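Glycerol dehydratase (Clostridium butyricum, PDB 1R9D) catalyses, probably by a glycyl radical mechanism, the coenzyme B12-independent dehydration of glycerol to 3-hydroxypropionaldehyde. Local coordinates at residues L665-S670 with L700-F705; Q494-V499 with V624-N629; G176-I181 with A214-V219; G5-T10 with A362-V367. All coordinates share one frame; numbering follows the deposited sequence.

Contact 1 (L665-S670 with L700-F705); sequences LADGVS and LFNQKF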
loop_
_atom_site.group_PDB
_atom_site.type_symbol
_atom_site.label_atom_id
_atom_site.label_comp_id
_atom_site.label_asym_id
_atom_site.label_seq_id
_atom_site.Cartn_x
_atom_site.Cartn_y
_atom_site.Cartn_z
ATOM N N LEU A 665 -10.642 25.169 -31.199
ATOM C CA LEU A 665 -11.825 25.461 -30.405
ATOM C C LEU A 665 -11.494 26.801 -29.751
ATOM O O LEU A 665 -10.361 27.277 -29.851
ATOM C CB LEU A 665 -12.031 24.402 -29.319
ATOM C CG LEU A 665 -12.294 22.965 -29.764
ATOM C CD1 LEU A 665 -12.505 22.086 -28.531
ATOM C CD2 LEU A 665 -13.518 22.922 -30.663
ATOM N N ALA A 666 -12.473 27.412 -29.095
ATOM C CA ALA A 666 -12.251 28.683 -28.416
ATOM C C ALA A 666 -11.431 28.446 -27.146
ATOM O O ALA A 666 -11.456 27.352 -26.581
ATOM C CB ALA A 666 -13.588 29.328 -28.060
ATOM N N ASP A 667 -10.718 29.479 -26.703
ATOM C CA ASP A 667 -9.876 29.400 -25.509
ATOM C C ASP A 667 -10.601 29.858 -24.237
ATOM O O ASP A 667 -11.144 30.957 -24.189
ATOM C CB ASP A 667 -8.616 30.247 -25.726
ATOM C CG ASP A 667 -8.935 31.658 -26.206
ATOM O OD1 ASP A 667 -8.715 32.616 -25.437
ATOM O OD2 ASP A 667 -9.417 31.809 -27.352
ATOM N N GLY A 668 -10.606 29.008 -23.211
ATOM C CA GLY A 668 -11.261 29.351 -21.958
ATOM C C GLY A 668 -12.728 29.699 -22.153
ATOM O O GLY A 668 -13.453 28.974 -22.828
ATOM N N VAL A 669 -13.170 30.802 -21.557
ATOM C CA VAL A 669 -14.556 31.230 -21.705
ATOM C C VAL A 669 -14.644 32.424 -22.657
ATOM O O VAL A 669 -15.647 33.135 -22.688
ATOM C CB VAL A 669 -15.179 31.607 -20.338
ATOM C CG1 VAL A 669 -15.261 30.363 -19.461
ATOM C CG2 VAL A 669 -14.348 32.699 -19.654
ATOM N N SER A 670 -13.581 32.635 -23.434
ATOM C CA SER A 670 -13.529 33.743 -24.389
ATOM C C SER A 670 -14.385 33.442 -25.620
ATOM O O SER A 670 -14.524 32.292 -26.020
ATOM C CB SER A 670 -12.085 33.974 -24.864
ATOM O OG SER A 670 -11.167 34.000 -23.787
ATOM N N LEU A 700 -10.955 31.066 -17.506
ATOM C CA LEU A 700 -9.989 31.958 -18.137
ATOM C C LEU A 700 -10.581 32.785 -19.278
ATOM O O LEU A 700 -11.174 32.242 -20.210
ATOM C CB LEU A 700 -8.811 31.121 -18.643
ATOM C CG LEU A 700 -7.571 31.814 -19.217
ATOM C CD1 LEU A 700 -6.358 30.957 -18.938
ATOM C CD2 LEU A 700 -7.744 32.039 -20.707
ATOM N N PHE A 701 -10.388 34.096 -19.204
ATOM C CA PHE A 701 -10.909 35.011 -20.214
ATOM C C PHE A 701 -9.787 35.829 -20.865
ATOM O O PHE A 701 -9.113 36.609 -20.198
ATOM C CB PHE A 701 -11.956 35.919 -19.550
ATOM C CG PHE A 701 -12.605 36.913 -20.479
ATOM C CD1 PHE A 701 -12.714 36.660 -21.844
ATOM C CD2 PHE A 701 -13.147 38.091 -19.972
ATOM C CE1 PHE A 701 -13.356 37.569 -22.694
ATOM C CE2 PHE A 701 -13.796 39.007 -20.814
ATOM C CZ PHE A 701 -13.898 38.743 -22.173
ATOM N N ASN A 702 -9.590 35.627 -22.169
ATOM C CA ASN A 702 -8.560 36.336 -22.938
ATOM C C ASN A 702 -9.156 37.447 -23.789
ATOM O O ASN A 702 -10.193 37.255 -24.426
ATOM C CB ASN A 702 -7.858 35.400 -23.932
ATOM C CG ASN A 702 -6.611 34.744 -23.377
ATOM O OD1 ASN A 702 -5.808 35.374 -22.687
ATOM N ND2 ASN A 702 -6.425 33.472 -23.716
ATOM N N GLN A 703 -8.491 38.595 -23.806
ATOM C CA GLN A 703 -8.887 39.704 -24.662
ATOM C C GLN A 703 -7.601 40.275 -25.255
ATOM O O GLN A 703 -6.554 40.279 -24.602
ATOM C CB GLN A 703 -9.687 40.768 -23.899
ATOM C CG GLN A 703 -11.190 40.452 -23.892
ATOM C CD GLN A 703 -12.066 41.665 -23.619
ATOM O OE1 GLN A 703 -13.230 41.710 -24.025
ATOM N NE2 GLN A 703 -11.518 42.644 -22.926
ATOM N N LYS A 704 -7.674 40.702 -26.513
ATOM C CA LYS A 704 -6.516 41.247 -27.209
ATOM C C LYS A 704 -6.826 42.643 -27.723
ATOM O O LYS A 704 -7.833 42.852 -28.398
ATOM C CB LYS A 704 -6.128 40.336 -28.380
ATOM C CG LYS A 704 -4.893 40.802 -29.143
ATOM C CD LYS A 704 -4.430 39.770 -30.162
ATOM C CE LYS A 704 -5.432 39.592 -31.285
ATOM N NZ LYS A 704 -4.939 38.651 -32.331
ATOM N N PHE A 705 -5.955 43.593 -27.403
ATOM C CA PHE A 705 -6.153 44.972 -27.830
ATOM C C PHE A 705 -5.103 45.507 -28.785
ATOM O O PHE A 705 -3.926 45.141 -28.714
ATOM C CB PHE A 705 -6.192 45.912 -26.622
ATOM C CG PHE A 705 -7.506 45.929 -25.909
ATOM C CD1 PHE A 705 -7.723 45.122 -24.799
ATOM C CD2 PHE A 705 -8.543 46.735 -26.370
ATOM C CE1 PHE A 705 -8.963 45.116 -24.153
ATOM C CE2 PHE A 705 -9.780 46.735 -25.736
ATOM C CZ PHE A 705 -9.991 45.924 -24.623
#

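Contact 2 (Q494-V499 with V624-N629); sequences QMEYFV and VNKYTN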
loop_
_atom_site.group_PDB
_atom_site.type_symbol
_atom_site.label_atom_id
_atom_site.label_comp_id
_atom_site.label_asym_id
_atom_site.label_seq_id
_atom_site.Cartn_x
_atom_site.Cartn_y
_atom_site.Cartn_z
ATOM N N GLN A 494 -24.567 12.055 -22.777
ATOM C CA GLN A 494 -23.214 11.852 -23.293
ATOM C C GLN A 494 -22.214 12.436 -22.291
ATOM O O GLN A 494 -21.193 11.823 -21.985
ATOM C CB GLN A 494 -23.029 12.549 -24.645
ATOM C CG GLN A 494 -23.785 11.925 -25.813
ATOM C CD GLN A 494 -23.344 10.501 -26.130
ATOM O OE1 GLN A 494 -22.162 10.160 -26.029
ATOM N NE2 GLN A 494 -24.296 9.666 -26.535
ATOM N N MET A 495 -22.519 13.629 -21.788
ATOM C CA MET A 495 -21.656 14.307 -20.821
ATOM C C MET A 495 -21.454 13.426 -19.590
ATOM O O MET A 495 -20.331 13.238 -19.117
ATOM C CB MET A 495 -22.289 15.637 -20.394
ATOM C CG MET A 495 -21.381 16.554 -19.576
ATOM S SD MET A 495 -20.096 17.349 -20.569
ATOM C CE MET A 495 -21.047 18.656 -21.395
ATOM N N GLU A 496 -22.554 12.882 -19.082
ATOM C CA GLU A 496 -22.522 12.029 -17.900
ATOM C C GLU A 496 -21.588 10.833 -18.026
ATOM O O GLU A 496 -20.817 10.534 -17.108
ATOM C CB GLU A 496 -23.937 11.539 -17.587
ATOM C CG GLU A 496 -24.021 10.506 -16.478
ATOM C CD GLU A 496 -25.448 10.058 -16.226
ATOM O OE1 GLU A 496 -26.128 9.653 -17.200
ATOM O OE2 GLU A 496 -25.892 10.109 -15.058
ATOM N N TYR A 497 -21.655 10.151 -19.164
ATOM C CA TYR A 497 -20.834 8.973 -19.396
ATOM C C TYR A 497 -19.338 9.269 -19.413
ATOM O O TYR A 497 -18.560 8.617 -18.718
ATOM C CB TYR A 497 -21.223 8.311 -20.720
ATOM C CG TYR A 497 -20.446 7.043 -21.013
ATOM C CD1 TYR A 497 -20.777 5.845 -20.385
ATOM C CD2 TYR A 497 -19.357 7.049 -21.886
ATOM C CE1 TYR A 497 -20.048 4.680 -20.614
ATOM C CE2 TYR A 497 -18.614 5.884 -22.122
ATOM C CZ TYR A 497 -18.970 4.706 -21.479
ATOM O OH TYR A 497 -18.245 3.551 -21.686
ATOM N N PHE A 498 -18.930 10.253 -20.204
ATOM C CA PHE A 498 -17.512 10.570 -20.292
ATOM C C PHE A 498 -16.934 11.279 -19.074
ATOM O O PHE A 498 -15.765 11.077 -18.746
ATOM C CB PHE A 498 -17.239 11.350 -21.579
ATOM C CG PHE A 498 -17.388 10.513 -22.817
ATOM C CD1 PHE A 498 -16.418 9.573 -23.156
ATOM C CD2 PHE A 498 -18.531 10.606 -23.603
ATOM C CE1 PHE A 498 -16.584 8.730 -24.260
ATOM C CE2 PHE A 498 -18.709 9.766 -24.711
ATOM C CZ PHE A 498 -17.734 8.828 -25.037
ATOM N N VAL A 499 -17.732 12.094 -18.390
ATOM C CA VAL A 499 -17.221 12.759 -17.198
ATOM C C VAL A 499 -16.988 11.685 -16.134
ATOM O O VAL A 499 -16.015 11.739 -15.390
ATOM C CB VAL A 499 -18.202 13.823 -16.654
ATOM C CG1 VAL A 499 -17.720 14.332 -15.301
ATOM C CG2 VAL A 499 -18.287 14.989 -17.630
ATOM N N VAL A 624 -19.217 17.059 -12.973
ATOM C CA VAL A 624 -17.950 17.023 -12.244
ATOM C C VAL A 624 -18.161 17.055 -10.725
ATOM O O VAL A 624 -17.500 16.320 -9.986
ATOM C CB VAL A 624 -17.032 18.200 -12.659
ATOM C CG1 VAL A 624 -15.777 18.224 -11.791
ATOM C CG2 VAL A 624 -16.638 18.057 -14.127
ATOM N N ASN A 625 -19.085 17.897 -10.265
ATOM C CA ASN A 625 -19.374 18.023 -8.833
ATOM C C ASN A 625 -19.822 16.733 -8.145
ATOM O O ASN A 625 -19.767 16.632 -6.920
ATOM C CB ASN A 625 -20.450 19.092 -8.591
ATOM C CG ASN A 625 -19.888 20.496 -8.560
ATOM O OD1 ASN A 625 -18.673 20.701 -8.607
ATOM N ND2 ASN A 625 -20.777 21.480 -8.471
ATOM N N LYS A 626 -20.265 15.751 -8.918
ATOM C CA LYS A 626 -20.739 14.493 -8.347
ATOM C C LYS A 626 -19.660 13.594 -7.759
ATOM O O LYS A 626 -19.961 12.716 -6.941
ATOM C CB LYS A 626 -21.473 13.673 -9.407
ATOM C CG LYS A 626 -22.773 14.257 -9.908
ATOM C CD LYS A 626 -23.250 13.462 -11.112
ATOM C CE LYS A 626 -24.599 13.949 -11.621
ATOM N NZ LYS A 626 -25.050 13.115 -12.777
ATOM N N TYR A 627 -18.412 13.818 -8.161
ATOM C CA TYR A 627 -17.309 12.954 -7.741
ATOM C C TYR A 627 -16.414 13.366 -6.578
ATOM O O TYR A 627 -16.278 14.545 -6.270
ATOM C CB TYR A 627 -16.446 12.664 -8.973
ATOM C CG TYR A 627 -17.266 12.080 -10.093
ATOM C CD1 TYR A 627 -17.975 12.906 -10.973
ATOM C CD2 TYR A 627 -17.438 10.703 -10.199
ATOM C CE1 TYR A 627 -18.847 12.368 -11.923
ATOM C CE2 TYR A 627 -18.307 10.153 -11.144
ATOM C CZ TYR A 627 -19.012 10.992 -11.997
ATOM O OH TYR A 627 -19.918 10.448 -12.879
ATOM N N THR A 628 -15.816 12.362 -5.935
ATOM C CA THR A 628 -14.895 12.578 -4.824
ATOM C C THR A 628 -13.608 11.799 -5.115
ATOM O O THR A 628 -13.613 10.851 -5.906
ATOM C CB THR A 628 -15.491 12.087 -3.483
ATOM O OG1 THR A 628 -15.750 10.683 -3.562
ATOM C CG2 THR A 628 -16.792 12.819 -3.174
ATOM N N ASN A 629 -12.507 12.194 -4.485
ATOM C CA ASN A 629 -11.236 11.518 -4.721
ATOM C C ASN A 629 -10.789 10.677 -3.524
ATOM O O ASN A 629 -11.392 10.741 -2.452
ATOM C CB ASN A 629 -10.150 12.543 -5.093
ATOM C CG ASN A 629 -9.910 13.574 -4.009
ATOM O OD1 ASN A 629 -9.774 13.239 -2.829
ATOM N ND2 ASN A 629 -9.831 14.840 -4.407
HETATM O O HOH W 1 -20.859 12.106 -14.726
#

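Contact 3 (G176-I181 with A214-V219); sequences GFNGII and AAITYV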
loop_
_atom_site.group_PDB
_atom_site.type_symbol
_atom_site.label_atom_id
_atom_site.label_comp_id
_atom_site.label_asym_id
_atom_site.label_seq_id
_atom_site.Cartn_x
_atom_site.Cartn_y
_atom_site.Cartn_z
ATOM N N GLY A 176 13.277 27.803 9.006
ATOM C CA GLY A 176 14.332 27.094 8.303
ATOM C C GLY A 176 14.123 25.594 8.259
ATOM O O GLY A 176 13.200 25.065 8.884
ATOM N N PHE A 177 14.974 24.902 7.512
ATOM C CA PHE A 177 14.869 23.457 7.403
ATOM C C PHE A 177 15.057 22.796 8.767
ATOM O O PHE A 177 14.547 21.704 9.004
ATOM C CB PHE A 177 15.889 22.924 6.394
ATOM C CG PHE A 177 15.629 23.374 4.978
ATOM C CD1 PHE A 177 16.601 24.066 4.261
ATOM C CD2 PHE A 177 14.406 23.111 4.364
ATOM C CE1 PHE A 177 16.361 24.492 2.954
ATOM C CE2 PHE A 177 14.154 23.532 3.055
ATOM C CZ PHE A 177 15.135 24.224 2.350
ATOM N N ASN A 178 15.783 23.456 9.668
ATOM C CA ASN A 178 15.977 22.898 11.008
ATOM C C ASN A 178 14.651 22.921 11.762
ATOM O O ASN A 178 14.347 22.008 12.535
ATOM C CB ASN A 178 17.003 23.701 11.820
ATOM C CG ASN A 178 18.418 23.544 11.306
ATOM O OD1 ASN A 178 18.798 22.494 10.795
ATOM N ND2 ASN A 178 19.219 24.591 11.466
ATOM N N GLY A 179 13.869 23.975 11.535
ATOM C CA GLY A 179 12.587 24.122 12.204
ATOM C C GLY A 179 11.600 23.035 11.829
ATOM O O GLY A 179 10.824 22.565 12.667
ATOM N N ILE A 180 11.633 22.637 10.562
ATOM C CA ILE A 180 10.752 21.590 10.058
ATOM C C ILE A 180 11.181 20.259 10.672
ATOM O O ILE A 180 10.352 19.479 11.153
ATOM C CB ILE A 180 10.830 21.503 8.514
ATOM C CG1 ILE A 180 10.414 22.845 7.899
ATOM C CG2 ILE A 180 9.932 20.385 8.004
ATOM C CD1 ILE A 180 9.005 23.298 8.294
ATOM N N ILE A 181 12.486 20.006 10.654
ATOM C CA ILE A 181 13.027 18.780 11.230
ATOM C C ILE A 181 12.617 18.677 12.696
ATOM O O ILE A 181 12.185 17.622 13.154
ATOM C CB ILE A 181 14.571 18.748 11.138
ATOM C CG1 ILE A 181 14.999 18.672 9.672
ATOM C CG2 ILE A 181 15.121 17.549 11.917
ATOM C CD1 ILE A 181 16.503 18.726 9.460
ATOM N N ALA A 214 18.698 16.415 3.854
ATOM C CA ALA A 214 19.320 16.387 2.537
ATOM C C ALA A 214 19.296 17.793 1.944
ATOM O O ALA A 214 20.230 18.197 1.247
ATOM C CB ALA A 214 18.583 15.416 1.618
ATOM N N ALA A 215 18.226 18.537 2.223
ATOM C CA ALA A 215 18.106 19.901 1.722
ATOM C C ALA A 215 19.237 20.741 2.311
ATOM O O ALA A 215 19.873 21.524 1.603
ATOM C CB ALA A 215 16.753 20.492 2.113
ATOM N N ILE A 216 19.478 20.571 3.610
ATOM C CA ILE A 216 20.537 21.301 4.301
ATOM C C ILE A 216 21.885 21.002 3.647
ATOM O O ILE A 216 22.697 21.906 3.436
ATOM C CB ILE A 216 20.580 20.919 5.800
ATOM C CG1 ILE A 216 19.307 21.419 6.491
ATOM C CG2 ILE A 216 21.813 21.518 6.466
ATOM C CD1 ILE A 216 19.194 21.031 7.953
ATOM N N THR A 217 22.108 19.736 3.311
ATOM C CA THR A 217 23.344 19.311 2.662
ATOM C C THR A 217 23.483 19.979 1.297
ATOM O O THR A 217 24.567 20.437 0.919
ATOM C CB THR A 217 23.366 17.778 2.457
ATOM O OG1 THR A 217 23.300 17.124 3.730
ATOM C CG2 THR A 217 24.637 17.348 1.733
ATOM N N TYR A 218 22.374 20.031 0.562
ATOM C CA TYR A 218 22.350 20.631 -0.769
ATOM C C TYR A 218 22.792 22.089 -0.732
ATOM O O TYR A 218 23.635 22.509 -1.526
ATOM C CB TYR A 218 20.938 20.540 -1.362
ATOM C CG TYR A 218 20.851 20.960 -2.811
ATOM C CD1 TYR A 218 21.505 20.233 -3.806
ATOM C CD2 TYR A 218 20.119 22.090 -3.188
ATOM C CE1 TYR A 218 21.436 20.619 -5.142
ATOM C CE2 TYR A 218 20.045 22.485 -4.522
ATOM C CZ TYR A 218 20.708 21.746 -5.493
ATOM O OH TYR A 218 20.657 22.140 -6.811
ATOM N N VAL A 219 22.221 22.857 0.192
ATOM C CA VAL A 219 22.554 24.270 0.320
ATOM C C VAL A 219 24.027 24.457 0.686
ATOM O O VAL A 219 24.688 25.376 0.198
ATOM C CB VAL A 219 21.671 24.947 1.383
ATOM C CG1 VAL A 219 22.044 26.411 1.520
ATOM C CG2 VAL A 219 20.199 24.811 0.994
#

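Contact 4 (G5-T10 with A362-V367); sequences GFSTQT and ALEAAV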
loop_
_atom_site.group_PDB
_atom_site.type_symbol
_atom_site.label_atom_id
_atom_site.label_comp_id
_atom_site.label_asym_id
_atom_site.label_seq_id
_atom_site.Cartn_x
_atom_site.Cartn_y
_atom_site.Cartn_z
ATOM N N GLY A 5 5.936 55.369 -15.448
ATOM C CA GLY A 5 6.866 54.607 -16.263
ATOM C C GLY A 5 7.681 53.709 -15.353
ATOM O O GLY A 5 7.493 53.732 -14.138
ATOM N N PHE A 6 8.593 52.928 -15.922
ATOM C CA PHE A 6 9.403 52.022 -15.111
ATOM C C PHE A 6 10.892 52.358 -15.106
ATOM O O PHE A 6 11.408 52.967 -16.042
ATOM C CB PHE A 6 9.206 50.578 -15.583
ATOM C CG PHE A 6 7.768 50.131 -15.586
ATOM C CD1 PHE A 6 6.973 50.301 -16.716
ATOM C CD2 PHE A 6 7.202 49.562 -14.448
ATOM C CE1 PHE A 6 5.633 49.909 -16.710
ATOM C CE2 PHE A 6 5.863 49.168 -14.431
ATOM C CZ PHE A 6 5.078 49.342 -15.562
ATOM N N SER A 7 11.574 51.950 -14.038
ATOM C CA SER A 7 13.004 52.194 -13.889
ATOM C C SER A 7 13.809 51.209 -14.730
ATOM O O SER A 7 13.271 50.221 -15.233
ATOM C CB SER A 7 13.400 52.070 -12.415
ATOM O OG SER A 7 13.070 50.791 -11.906
ATOM N N THR A 8 15.103 51.483 -14.884
ATOM C CA THR A 8 15.985 50.629 -15.670
ATOM C C THR A 8 16.743 49.638 -14.786
ATOM O O THR A 8 17.294 50.011 -13.747
ATOM C CB THR A 8 17.007 51.472 -16.468
ATOM O OG1 THR A 8 16.307 52.337 -17.373
ATOM C CG2 THR A 8 17.944 50.572 -17.266
ATOM N N GLN A 9 16.762 48.378 -15.214
ATOM C CA GLN A 9 17.436 47.309 -14.486
ATOM C C GLN A 9 18.951 47.391 -14.662
ATOM O O GLN A 9 19.435 47.979 -15.627
ATOM C CB GLN A 9 16.939 45.943 -14.973
ATOM C CG GLN A 9 17.346 45.564 -16.396
ATOM C CD GLN A 9 16.610 46.351 -17.464
ATOM O OE1 GLN A 9 15.718 47.142 -17.168
ATOM N NE2 GLN A 9 16.981 46.130 -18.719
ATOM N N THR A 10 19.691 46.794 -13.730
ATOM C CA THR A 10 21.153 46.800 -13.783
ATOM C C THR A 10 21.676 45.953 -14.936
ATOM O O THR A 10 20.984 45.067 -15.440
ATOM C CB THR A 10 21.779 46.247 -12.481
ATOM O OG1 THR A 10 21.443 44.862 -12.339
ATOM C CG2 THR A 10 21.275 47.012 -11.273
ATOM N N ALA A 362 7.309 43.800 -7.549
ATOM C CA ALA A 362 7.041 42.634 -8.376
ATOM C C ALA A 362 6.618 43.109 -9.761
ATOM O O ALA A 362 7.039 42.553 -10.778
ATOM C CB ALA A 362 5.938 41.781 -7.746
ATOM N N LEU A 363 5.779 44.140 -9.794
ATOM C CA LEU A 363 5.319 44.696 -11.060
ATOM C C LEU A 363 6.528 45.273 -11.802
ATOM O O LEU A 363 6.659 45.124 -13.015
ATOM C CB LEU A 363 4.278 45.792 -10.806
ATOM C CG LEU A 363 2.975 45.357 -10.110
ATOM C CD1 LEU A 363 2.085 46.571 -9.866
ATOM C CD2 LEU A 363 2.247 44.346 -10.973
ATOM N N GLU A 364 7.415 45.919 -11.054
ATOM C CA GLU A 364 8.613 46.519 -11.630
ATOM C C GLU A 364 9.515 45.440 -12.235
ATOM O O GLU A 364 10.043 45.608 -13.332
ATOM C CB GLU A 364 9.376 47.292 -10.549
ATOM C CG GLU A 364 10.349 48.327 -11.081
ATOM C CD GLU A 364 9.654 49.598 -11.544
ATOM O OE1 GLU A 364 10.335 50.478 -12.114
ATOM O OE2 GLU A 364 8.427 49.722 -11.332
ATOM N N ALA A 365 9.681 44.330 -11.519
ATOM C CA ALA A 365 10.523 43.228 -11.984
ATOM C C ALA A 365 10.085 42.666 -13.331
ATOM O O ALA A 365 10.920 42.281 -14.150
ATOM C CB ALA A 365 10.550 42.108 -10.940
ATOM N N ALA A 366 8.778 42.612 -13.567
ATOM C CA ALA A 366 8.279 42.087 -14.834
ATOM C C ALA A 366 8.792 42.923 -16.009
ATOM O O ALA A 366 9.080 42.388 -17.083
ATOM C CB ALA A 366 6.750 42.063 -14.830
ATOM N N VAL A 367 8.910 44.229 -15.802
ATOM C CA VAL A 367 9.388 45.123 -16.854
ATOM C C VAL A 367 10.915 45.102 -16.966
ATOM O O VAL A 367 11.469 45.313 -18.046
ATOM C CB VAL A 367 8.929 46.570 -16.608
ATOM C CG1 VAL A 367 9.338 47.453 -17.788
ATOM C CG2 VAL A 367 7.423 46.607 -16.423
HETATM O O HOH W 2 13.292 47.290 -18.842
#

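Contact 1 (L665-S670 with L700-F705)
Asp667, Val669 and Ser670 each exchange a hydrogen bond with residues leading into and opening strand 702-705, and each bond is of a different make. Between backbones, Val669 N gives a nearly straight bond to Leu700 O (2.8 Å). Between backbone and side chain, Asn702 N donates to Ser670 OG at 2.8 Å, with 168° at the hydrogen. Between side chains, Asn702 ND2 reaches Asp667 OD1 at 3.0 Å. The aspartate lies across the asparagine at about a right angle. Its CG is tucked between backbone N and carbonyl carbon (chi1 51°), and OD1 takes the amide hydrogen on its anti side, 31° out of the carboxylate plane, although the oxygen itself lies in the plane of the amide.

A type II' beta turn, Asp667 to Ser670, sets up these partners, with Gly668 supplying the positive phi at its second position. Both Ser670 N and Ser670 OG donate to Asp667 O, from opposite faces of the carbonyl plane. Accepting from Asn702 N while donating to Asp667 O, the serine hydroxyl relays from strand backbone to turn backbone. Both segments belong to the glycine radical family region, and the turn sits against the start of strand 702-705, an outermost strand of a five-stranded mixed sheet. Asn702 ND2 also makes a weak bond to Val761 O, two residues before Gly763, the predicted radical site, and the Leu700 side chain is about 8 Å from bound glycerol.

The remaining contacts are weaker: a CA-H...O contact from Gly668 CA to Leu700 O (3.4 Å), one apolar touch of Val669 CG2 on Phe701 CB (4.0 Å), and a hydroxyl at a ring edge, Ser670 OG lying in the Phe701 plane, 3.6 Å from CD1.

Contact 2 (Q494-V499 with V624-N629)
Val499 points from its helix at the turn formed by Val624 to Tyr627, and its CG1 does nearly all the nonpolar touching. With CG1 anti to the backbone N (chi1 171°), this one methyl meets Val624 CG2 at 4.1 Å on one valine and Tyr627 CE1 at 4.1 Å on the aromatic ring. The two valines cross at about a right angle, while the methyl comes to the tyrosine ring obliquely.

The Tyr627 ring reaches past Val499 toward the helix backbone, and its hydroxyl ends the approach through a water. Tyr627 OH donates to this water at 2.7 Å; the water, lying in the plane of the ring, donates in turn to Glu496 O at 2.9 Å. Farther out, Glu496 and Lys626 both stretch away from their backbones and cross at about a right angle, their ends meeting in a long salt bridge, Glu496 OE2 to Lys626 NZ at 3.9 Å. Lys626 has a stronger partner in Glu623.

The contact ties the long helix 484-516 to the type I beta turn at the end of helix 607-624, on the way to strand 634-635. Tyr627 also packs on Lys500 and Cys503 of the long helix, and on Ile194 of the second subunit, so the turn lies at the dimer interface as well.

No direct hydrogen bond joins the two segments. A buried apolar centre, one water that lets a tyrosine hydroxyl address a helix carbonyl, and a loose charge pair toward solvent imply an attachment whose hydrogen bonding passes through water, and whose one direct charge pair is long and probably adds only modest attraction.

Contact 3 (G176-I181 with A214-V219)
Phe177 and Ile216 interlock where two consecutive helices, 169-190 and 197-230, run side by side as an antiparallel helical hairpin. Their local axes pass 10.0 Å apart, with N-to-C directions at 168°. The broad bump on the first helix is the Phe177 ring, which lies flat over the low surface made by Ala215. The Ala215 CB sits above the ring centre, 3.9 Å from the centroid in a CH-pi contact. Val219, one turn along, flanks the same ring obliquely, and Leu266 of helix 260-277 also packs on Phe177, joining a third helix to the pair.

The reciprocal bump is Ile216. Its CG1 stands beside the backbone N (chi1 -67°) and the chain continues extended, so the side chain reaches across to the other helix and enters the shallow hollow lined by Phe177, Asn178 and Ile181. Ile216 CG1 rests on Phe177 CB at 3.7 Å. The hollow lies at a kink of helix 169-190, where the backbone N atoms of Phe177 and Asn178 lack bonds to the preceding turn.

At the far end of the isoleucine, CD1 touches Ile181 CD1 at 3.9 Å and comes to 3.2 Å from Asn178 OD1.

Contact 4 (G5-T10 with A362-V367)
Ser7 and Glu364 provide the polar grip of this contact, both bonds falling on one carboxylate oxygen. Ser7 N donates to Glu364 OE1 at 2.7 Å, almost straight and nearly in line with the C-O bond, while Ser7 OG donates to Glu364 OE1 at 2.8 Å from the anti side. The serine can use both groups because its OG is held between backbone N and carbonyl carbon (chi1 58°); the glutamate meets them by bending at chi2 (78°). Ser7 OG is also hydrogen-bonded to His368 NE2.

A looser link runs through a water that donates both to Gln9 OE1 (3.0 Å) and to Val367 O (2.8 Å).

The apolar part is Phe6 on Val367. Val367 CG2 stands over the centre of the ring, 3.4 Å from the centroid, in a close CH-pi contact, and the edge of the same ring faces the carboxylate, with Phe6 CD2 3.4 Å from Glu364 OE2.

These contacts lay the N-terminal tail, just ahead of helix 11-22 with Thr10 at its N-cap, across helix 357-369. That helix is the connection of a beta-alpha-beta crossover between parallel strands 341-344 and 375-380.

Glu364 OE2 forms a salt bridge with Arg391, which also bonds to Gly5 O. With OE1 taken by two donors, OE2 paired to arginine and an aromatic edge alongside, the carboxylate is fixed in rotation and its negative charge is probably well stabilised.

In the fold
Contacts 1 and 4 are both tied to one five-stranded sheet: contact 1 holds a turn at its outermost strand 702-705, contact 4 lays the N-terminal tail over the crossover helix between two other strands. Contact 1, nearest the chain's centre and wholly buried, and contact 4, only partly buried, rely on direct hydrogen bonds. Contacts 2 and 3 are largely buried but have more exposed rims, Glu496 and Lys626 in one, Asn178 and Ile216 in the other. Contact 3, nested within the chain loop closed by contact 4, joins two helices by apolar interlocking without any hydrogen bond. Contact 2 combines apolar packing with a water bridge and, alone among the four, has the second subunit against its segments.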